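Side-chain contacts in cellulase (Xanthomonas axonopodis pv. citri, PDB 5HOS), which probably hydrolyses internal beta-1,4-glycosidic bonds of cellulose, as an endo-beta-1,4-glucanase of glycoside hydrolase family 5: residues Asn33-Gly36 with Ala37-Ser41; Pro45-Leu48 with Asn49-Tyr52; Gly86-Pro90 with Ala91-Leu95. All coordinates share one frame; numbering follows the deposited sequence.

Contact 1. Residues Asn33-Gly36 with Ala37-Ser41; sequences NLSG and AEIKS
The carboxylate of E38 reaches back along the chain and holds S35 and G36 with one oxygen each. S35 OG donates to E38 OE2 at 2.6 Å, a short bond, while the amide of G36 points its N-H at E38 OE1 at 2.8 Å and nearly straight, 168°. Both oxygens are met on their syn sides with the donors somewhat out of the carboxylate plane, so the pair of bonds fixes the rotation of the group. A glutamate suits the place because its chain is long enough to fold back: CG sits between the backbone N and carbonyl carbon (chi1 84°) and the chain bends again at chi2. I39 points its side chain back at the same turn, CG1 3.5 Å from G36 O and CG2 against S35 OG. G36 has a backbone (phi 160°) at which a side chain would press on the preceding carbonyl oxygen, which explains the glycine at the turn. A water bridges L34 O and A37 N, accepting from the amide and donating to the carbonyl. The buried turn leaves the end of strand 29-34, the first strand of the parallel eight-stranded barrel. N33 hydrogen-bonds R72 of strand 70-75 and W303 of strand 298-306, L34 packs on Y60 and F63 of helix 57-65, and E38 touches W304 and P74.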
# COMPACT_ATOMS: atom_id res chain seq x y z
N ASN A 33 6.29 4.71 -0.36
CA ASN A 33 5.22 5.28 0.44
C ASN A 33 5.61 6.68 0.89
O ASN A 33 6.69 6.85 1.46
CB ASN A 33 4.94 4.42 1.68
CG ASN A 33 4.14 3.19 1.37
OD1 ASN A 33 2.91 3.21 1.48
ND2 ASN A 33 4.82 2.10 1.01
N LEU A 34 4.76 7.66 0.62
CA LEU A 34 4.94 9.01 1.16
C LEU A 34 3.98 9.17 2.31
O LEU A 34 2.79 9.47 2.12
CB LEU A 34 4.73 10.08 0.09
CG LEU A 34 5.71 10.08 -1.08
CD1 LEU A 34 5.46 11.31 -1.96
CD2 LEU A 34 7.16 10.06 -0.62
N SER A 35 4.50 8.92 3.51
CA SER A 35 3.73 8.99 4.74
C SER A 35 3.59 10.44 5.16
O SER A 35 4.53 11.22 5.03
CB SER A 35 4.43 8.21 5.85
OG SER A 35 3.75 8.36 7.07
N GLY A 36 2.43 10.79 5.71
CA GLY A 36 2.17 12.15 6.18
C GLY A 36 0.71 12.52 6.33
O GLY A 36 0.36 13.22 7.26
N ALA A 37 -0.15 12.09 5.40
CA ALA A 37 -1.57 12.46 5.43
C ALA A 37 -2.40 11.59 6.38
O ALA A 37 -3.52 11.97 6.76
CB ALA A 37 -2.16 12.43 4.02
N GLU A 38 -1.85 10.44 6.78
CA GLU A 38 -2.53 9.46 7.62
C GLU A 38 -2.22 9.60 9.11
O GLU A 38 -2.89 8.97 9.94
CB GLU A 38 -2.19 8.03 7.15
CG GLU A 38 -0.89 7.40 7.68
CD GLU A 38 0.40 7.92 7.03
OE1 GLU A 38 0.40 8.94 6.31
OE2 GLU A 38 1.44 7.27 7.26
N ILE A 39 -1.21 10.39 9.45
CA ILE A 39 -0.67 10.41 10.82
C ILE A 39 -1.54 11.17 11.82
O ILE A 39 -2.47 11.90 11.43
CB ILE A 39 0.80 10.93 10.87
CG1 ILE A 39 0.88 12.43 10.59
CG2 ILE A 39 1.68 10.12 9.91
CD1 ILE A 39 2.28 12.99 10.66
N LYS A 40 -1.22 10.98 13.10
CA LYS A 40 -1.94 11.59 14.23
C LYS A 40 -3.43 11.37 14.09
O LYS A 40 -4.22 12.31 14.10
CB LYS A 40 -1.60 13.07 14.37
CG LYS A 40 -0.11 13.32 14.47
CD LYS A 40 0.22 14.67 15.08
CE LYS A 40 1.69 15.04 14.87
NZ LYS A 40 2.01 15.45 13.46
N SER A 41 -3.81 10.10 13.94
CA SER A 41 -5.18 9.74 13.61
C SER A 41 -6.22 10.08 14.69
O SER A 41 -7.41 10.16 14.38
CB SER A 41 -5.29 8.26 13.23
OG SER A 41 -4.93 7.44 14.32
O HOH W 1 0.36 10.40 3.11

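Contact 2. Residues Pro45-Leu48 with Asn49-Tyr52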
# COMPACT_ATOMS: atom_id res chain seq x y z
N PRO A 45 -11.17 16.32 12.50
CA PRO A 45 -10.51 16.17 11.20
C PRO A 45 -8.99 16.36 11.23
O PRO A 45 -8.30 15.88 10.32
CB PRO A 45 -11.16 17.27 10.36
CG PRO A 45 -11.51 18.32 11.34
CD PRO A 45 -11.90 17.60 12.60
N GLY A 46 -8.48 17.04 12.26
CA GLY A 46 -7.08 17.42 12.28
C GLY A 46 -6.89 18.64 11.39
O GLY A 46 -7.78 19.00 10.61
N VAL A 47 -5.73 19.28 11.50
CA VAL A 47 -5.44 20.52 10.80
C VAL A 47 -4.26 20.32 9.86
O VAL A 47 -3.20 19.88 10.28
CB VAL A 47 -5.13 21.65 11.82
CG1 VAL A 47 -4.59 22.89 11.11
CG2 VAL A 47 -6.38 22.00 12.61
N LEU A 48 -4.47 20.66 8.58
CA LEU A 48 -3.44 20.52 7.56
C LEU A 48 -2.21 21.35 7.91
O LEU A 48 -2.34 22.50 8.31
CB LEU A 48 -3.99 20.95 6.19
CG LEU A 48 -3.06 20.87 4.97
CD1 LEU A 48 -2.70 19.43 4.64
CD2 LEU A 48 -3.73 21.55 3.79
N ASN A 49 -1.04 20.73 7.77
CA ASN A 49 0.27 21.33 8.07
C ASN A 49 0.60 21.51 9.55
O ASN A 49 1.62 22.12 9.87
CB ASN A 49 0.48 22.65 7.30
CG ASN A 49 0.48 22.43 5.80
OD1 ASN A 49 1.03 21.44 5.32
ND2 ASN A 49 -0.13 23.34 5.06
N ILE A 50 -0.22 20.94 10.43
CA ILE A 50 0.03 20.89 11.87
C ILE A 50 -0.02 19.42 12.33
O ILE A 50 0.98 18.88 12.81
CB ILE A 50 -0.99 21.76 12.65
CG1 ILE A 50 -0.79 23.24 12.29
CG2 ILE A 50 -0.82 21.57 14.16
CD1 ILE A 50 -1.93 24.15 12.68
N ASP A 51 -1.18 18.78 12.16
CA ASP A 51 -1.36 17.35 12.50
C ASP A 51 -0.93 16.38 11.40
O ASP A 51 -0.49 15.27 11.69
CB ASP A 51 -2.82 17.07 12.85
CG ASP A 51 -3.27 17.85 14.06
OD1 ASP A 51 -2.57 17.79 15.08
OD2 ASP A 51 -4.33 18.50 13.97
N TYR A 52 -1.09 16.79 10.14
CA TYR A 52 -0.73 15.96 8.99
C TYR A 52 -0.38 16.87 7.80
O TYR A 52 -0.63 18.07 7.84
CB TYR A 52 -1.91 15.05 8.64
CG TYR A 52 -3.13 15.76 8.08
CD1 TYR A 52 -4.07 16.34 8.93
CD2 TYR A 52 -3.35 15.85 6.70
CE1 TYR A 52 -5.19 16.99 8.43
CE2 TYR A 52 -4.46 16.51 6.19
CZ TYR A 52 -5.38 17.06 7.05
OH TYR A 52 -6.48 17.71 6.54
O HOH W 2 -8.75 16.89 7.80
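The backbone of V47-I50 forms a type II beta turn, V47 O accepting from I50 N (3.2 Å, i to i+3) and also from D51 N (3.0 Å, i to i+4), while N49 N bonds to Y52 O and L48 is bridged to Y52. The two donors reach V47 O differently: D51 N comes nearly in line with the carbonyl, I50 N from above its plane. D51 also closes the turn with its side chain, OD2 taking the N-H of V47 at 2.9 Å through its anti lone pair. Aspartate is short enough to do this when CG lies beside its own backbone N (chi1 -62°), and the same oxygen rests on G46 CA. N49 is the turn's third residue, where a positive phi (73°) suits asparagine or glycine. This turn belongs to the long loop that joins the first strand of the TIM barrel, 29-34, to helix 57-65. On its outer side V47 and I50 run next to each other in the same direction, V47 CG1 and I50 CD1 pressed to 3.3 Å, tighter than usual for carbons. The Y52 ring folds back against 46-48: L48 CA stands over one face, 4.2 Å from the centroid in a CH-pi contact, while G46 C lies at the edge. L48 CD1 touches Y52 CE2 at 3.7 Å, the leucine set roughly perpendicular to the tyrosine. Beyond the ring, Y52 OH hydrogen-bonds Q92 and shares a water with P45 O, whose carbonyl also accepts from R79.

Contact 3. Residues Gly86-Pro90 with Ala91-Leu95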
# COMPACT_ATOMS: atom_id res chain seq x y z
N GLY A 86 -21.61 9.84 3.49
CA GLY A 86 -21.66 11.25 3.17
C GLY A 86 -20.75 11.63 2.01
O GLY A 86 -19.99 10.81 1.48
N GLU A 87 -20.84 12.90 1.65
CA GLU A 87 -20.03 13.48 0.59
C GLU A 87 -18.57 13.44 1.02
O GLU A 87 -18.27 13.63 2.21
CB GLU A 87 -20.40 14.95 0.34
CG GLU A 87 -21.86 15.22 0.01
CD GLU A 87 -22.23 14.94 -1.42
OE1 GLU A 87 -23.33 15.39 -1.83
OE2 GLU A 87 -21.46 14.28 -2.15
N LEU A 88 -17.67 13.25 0.07
CA LEU A 88 -16.25 13.36 0.35
C LEU A 88 -15.93 14.81 0.72
O LEU A 88 -16.48 15.73 0.13
CB LEU A 88 -15.40 12.91 -0.83
CG LEU A 88 -15.65 11.50 -1.36
CD1 LEU A 88 -14.66 11.17 -2.46
CD2 LEU A 88 -15.57 10.47 -0.25
N ASP A 89 -15.07 14.99 1.71
CA ASP A 89 -14.67 16.31 2.14
C ASP A 89 -14.02 17.07 0.97
O ASP A 89 -13.01 16.59 0.44
CB ASP A 89 -13.69 16.20 3.30
CG ASP A 89 -13.22 17.54 3.79
OD1 ASP A 89 -13.98 18.21 4.48
OD2 ASP A 89 -12.09 17.94 3.45
N PRO A 90 -14.58 18.23 0.56
CA PRO A 90 -14.01 18.95 -0.59
C PRO A 90 -12.50 19.23 -0.51
O PRO A 90 -11.78 18.97 -1.49
CB PRO A 90 -14.81 20.25 -0.62
CG PRO A 90 -16.14 19.87 -0.06
CD PRO A 90 -15.83 18.86 1.02
N ALA A 91 -12.01 19.70 0.63
CA ALA A 91 -10.58 20.02 0.77
C ALA A 91 -9.68 18.78 0.68
O ALA A 91 -8.64 18.80 0.03
CB ALA A 91 -10.31 20.76 2.07
N GLN A 92 -10.09 17.69 1.34
CA GLN A 92 -9.28 16.47 1.36
C GLN A 92 -9.24 15.86 -0.04
O GLN A 92 -8.18 15.43 -0.50
CB GLN A 92 -9.82 15.47 2.39
CG GLN A 92 -8.80 14.42 2.83
CD GLN A 92 -7.69 14.93 3.75
OE1 GLN A 92 -6.65 14.27 3.87
NE2 GLN A 92 -7.89 16.07 4.39
N LEU A 93 -10.39 15.86 -0.72
CA LEU A 93 -10.43 15.39 -2.10
C LEU A 93 -9.54 16.23 -3.02
O LEU A 93 -8.80 15.68 -3.84
CB LEU A 93 -11.86 15.35 -2.64
CG LEU A 93 -12.03 14.82 -4.07
CD1 LEU A 93 -11.42 13.43 -4.25
CD2 LEU A 93 -13.51 14.81 -4.42
N ALA A 94 -9.58 17.55 -2.87
CA ALA A 94 -8.69 18.43 -3.64
C ALA A 94 -7.21 18.18 -3.32
O ALA A 94 -6.38 18.24 -4.21
CB ALA A 94 -9.04 19.90 -3.42
N LEU A 95 -6.88 17.89 -2.06
CA LEU A 95 -5.49 17.51 -1.72
C LEU A 95 -5.04 16.26 -2.45
O LEU A 95 -3.93 16.21 -2.95
CB LEU A 95 -5.30 17.34 -0.21
CG LEU A 95 -5.26 18.67 0.53
CD1 LEU A 95 -5.61 18.48 2.00
CD2 LEU A 95 -3.91 19.35 0.36
O HOH W 3 -9.75 18.18 4.93
O HOH W 4 -13.48 20.79 2.89
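Helix 90-105 begins here with an aspartate N-cap: D89, just before the first turn, bonds its side chain to the backbone of Q92. D89 OD2 accepts from Q92 N at 2.9 Å with an N-H...O angle of 152°, meeting the donor on its anti side and somewhat out of the carboxylate plane. The extended first torsion of D89 (chi1 179°) swings the carboxylate over the helix start, where OD2 also rests 3.5 Å from Q92 CB. One water donates to D89 OD2 and accepts from Q92 NE2; another takes the N-H of A91, which lies too early in the helix for an i to i-4 bond, and gives D89 OD1 a weak bond. The main chain winds up at once: L93 N reaches D89 O at 3.0 Å and A94 N reaches P90 O. Proline fits the first helical position because it has no N-H to offer, and its ring helps set the phi that a helix needs. Apolar packing adds a loose contact, L88 CD1 to L93 CD2 at 4.3 Å; L88 also packs on R141 and L93 on A145 of helix 132-145. Besides its water, the Q92 amide has an outside partner, OE1 bonding Y54. The negative carboxylate probably also interacts favourably with the helix dipole, and an Asp-Pro pair entering the first turn is a classic N-cap helix start.

In the fold
The three contacts follow one another along the chain in the family 5 barrel. Contact 1 leaves strand 29-34, contact 2 lies further along the same loop before helix 57-65, and contact 3 opens helix 90-105. Contacts 1 and 2, centres about 10 Å apart, touch through a probable hydrogen bond from K40 NZ to D51 O and through packing of G36 on Y52 and I39 on D51. Contacts 2 and 3, about 14 Å apart by centre, meet through Y52 with Q92 and L48 with L95. Contacts 1 and 3, centres about 17 Å and nearest atoms about 5 Å apart, do not touch; the 45-52 turn touches both and lies between the barrel end and helix 90-105.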